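Local coordinates for protein phenol hydroxylase component phL (Pseudomonas stutzeri, PDB 3U52) that probably serves as the beta subunit of a multicomponent phenol hydroxylase, packing against the oxygenase subunit that carries the diiron site, at residues V124-V129 with P228-K233. Sequence-based numbering, arbitrary orientation.
Sequences VPLRHV and PLVYDK. With XE (xenon), chain B.
Leu126, on helix 126-143, meets Val230 and Tyr231 on helix 211-240, and a single methyl, CD1, does nearly all the touching. CD1 lies anti to CA (chi2 -177°), which carries this methyl outward from the helix, far enough to bridge backbones whose nearest CA atoms, those of Leu126 and Val230, stand 9.5 Å apart. The two aliphatic side chains come tip to tip: Leu126 CD1 lies 3.5 Å from Val230 CG1, a snug fit for two methyls, and 3.9 Å from Val230 CG2, so it presses on both branches of the valine. The leucine's longer, flexible chain suits its place by reaching across the buried interface to the short, beta-branched valine. The same CD1 approaches Tyr231 OH at 3.9 Å and meets the ring obliquely. Val230 CG1 also sits over the centre of that ring, 3.8 Å above its plane, a CH-pi-like placement that backs the valine with its neighbour's aromatic face. The fold is the all-helical one of the methane, phenol and alkene hydroxylase family, and helix 147-175 lends Leu167 to both Leu126 and Tyr231. One step on, Arg127 turns from this interface; its guanidinium, with His128 CE1 3.5 Å above one face, forms a salt bridge with an acidic side chain on the chain of another protein. His128 ND1 is hydrogen-bonded to the backbone of that same chain, while its ring stacks on Trp189. Across from Leu126, helix 211-240 widens into a pi-type turn, where Pro228 O accepts from both Asp232 N and Lys233 N. Asp232 belongs to a xenon pocket with Tyr227 and Tyr257, its OD1 3.6 Å from the xenon.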
# COMPACT_ATOMS: atom_id res chain seq x y z
N VAL D 124 -40.71 -1.64 2.48
CA VAL D 124 -40.08 -0.91 1.39
C VAL D 124 -40.28 0.62 1.42
O VAL D 124 -39.34 1.35 1.08
CB VAL D 124 -40.34 -1.59 -0.01
CG1 VAL D 124 -39.79 -0.75 -1.14
CG2 VAL D 124 -39.71 -3.01 -0.02
N PRO D 125 -41.50 1.14 1.81
CA PRO D 125 -41.62 2.61 1.75
C PRO D 125 -40.72 3.40 2.72
O PRO D 125 -40.53 4.60 2.54
CB PRO D 125 -43.12 2.87 1.99
CG PRO D 125 -43.81 1.53 1.65
CD PRO D 125 -42.77 0.49 2.14
N LEU D 126 -40.13 2.72 3.70
CA LEU D 126 -39.06 3.29 4.49
C LEU D 126 -37.89 3.86 3.67
O LEU D 126 -37.17 4.69 4.19
CB LEU D 126 -38.52 2.27 5.51
CG LEU D 126 -39.49 1.73 6.58
CD1 LEU D 126 -38.73 0.80 7.54
CD2 LEU D 126 -40.07 2.89 7.34
N ARG D 127 -37.68 3.43 2.41
CA ARG D 127 -36.68 4.12 1.59
C ARG D 127 -36.93 5.60 1.45
O ARG D 127 -36.00 6.37 1.21
CB ARG D 127 -36.57 3.53 0.18
CG ARG D 127 -37.85 3.45 -0.62
CD ARG D 127 -37.60 2.81 -1.97
NE ARG D 127 -38.83 2.88 -2.75
CZ ARG D 127 -38.94 3.36 -3.99
NH1 ARG D 127 -37.87 3.75 -4.67
NH2 ARG D 127 -40.13 3.37 -4.56
N HIS D 128 -38.21 6.01 1.53
CA HIS D 128 -38.55 7.44 1.39
C HIS D 128 -38.17 8.23 2.65
O HIS D 128 -37.76 9.41 2.63
CB HIS D 128 -40.04 7.56 1.06
CG HIS D 128 -40.46 6.80 -0.16
ND1 HIS D 128 -40.00 7.07 -1.43
CD2 HIS D 128 -41.32 5.75 -0.29
CE1 HIS D 128 -40.57 6.25 -2.29
NE2 HIS D 128 -41.37 5.44 -1.62
N VAL D 129 -38.22 7.54 3.76
CA VAL D 129 -37.81 8.10 5.04
C VAL D 129 -36.29 8.25 5.03
O VAL D 129 -35.75 9.28 5.45
CB VAL D 129 -38.30 7.18 6.19
CG1 VAL D 129 -37.80 7.66 7.58
CG2 VAL D 129 -39.84 7.10 6.16
N PRO D 228 -35.40 0.62 16.25
CA PRO D 228 -35.85 -0.52 17.09
C PRO D 228 -37.20 -1.10 16.68
O PRO D 228 -37.33 -2.31 16.59
CB PRO D 228 -35.90 0.07 18.51
CG PRO D 228 -34.84 1.26 18.45
CD PRO D 228 -35.13 1.83 17.07
N LEU D 229 -38.19 -0.25 16.39
CA LEU D 229 -39.52 -0.75 16.02
C LEU D 229 -39.43 -1.64 14.80
O LEU D 229 -39.97 -2.74 14.78
CB LEU D 229 -40.51 0.39 15.76
CG LEU D 229 -41.93 -0.02 15.30
CD1 LEU D 229 -42.66 -0.82 16.36
CD2 LEU D 229 -42.72 1.24 14.94
N VAL D 230 -38.76 -1.14 13.77
CA VAL D 230 -38.71 -1.84 12.48
C VAL D 230 -37.72 -3.04 12.43
O VAL D 230 -38.10 -4.16 12.04
CB VAL D 230 -38.46 -0.86 11.32
CG1 VAL D 230 -38.40 -1.63 9.98
CG2 VAL D 230 -39.57 0.19 11.25
N TYR D 231 -36.47 -2.81 12.81
CA TYR D 231 -35.44 -3.83 12.59
C TYR D 231 -35.22 -4.75 13.77
O TYR D 231 -34.45 -5.71 13.65
CB TYR D 231 -34.12 -3.21 12.10
CG TYR D 231 -34.32 -2.41 10.82
CD1 TYR D 231 -34.41 -1.03 10.85
CD2 TYR D 231 -34.51 -3.04 9.62
CE1 TYR D 231 -34.64 -0.29 9.67
CE2 TYR D 231 -34.72 -2.33 8.45
CZ TYR D 231 -34.79 -0.96 8.48
OH TYR D 231 -35.02 -0.29 7.30
N ASP D 232 -35.88 -4.46 14.89
CA ASP D 232 -35.95 -5.38 16.00
C ASP D 232 -37.33 -5.97 16.16
O ASP D 232 -37.51 -7.18 16.01
CB ASP D 232 -35.56 -4.71 17.29
CG ASP D 232 -34.06 -4.67 17.51
OD1 ASP D 232 -33.29 -5.27 16.71
OD2 ASP D 232 -33.63 -3.99 18.49
N LYS D 233 -38.31 -5.12 16.48
CA LYS D 233 -39.66 -5.62 16.80
C LYS D 233 -40.43 -6.14 15.59
O LYS D 233 -40.88 -7.29 15.61
CB LYS D 233 -40.43 -4.60 17.66
CG LYS D 233 -39.73 -4.51 19.00
CD LYS D 233 -40.21 -3.36 19.83
CE LYS D 233 -39.11 -2.79 20.74
NZ LYS D 233 -38.64 -3.75 21.78
XE XE B . -32.23 -1.95 15.67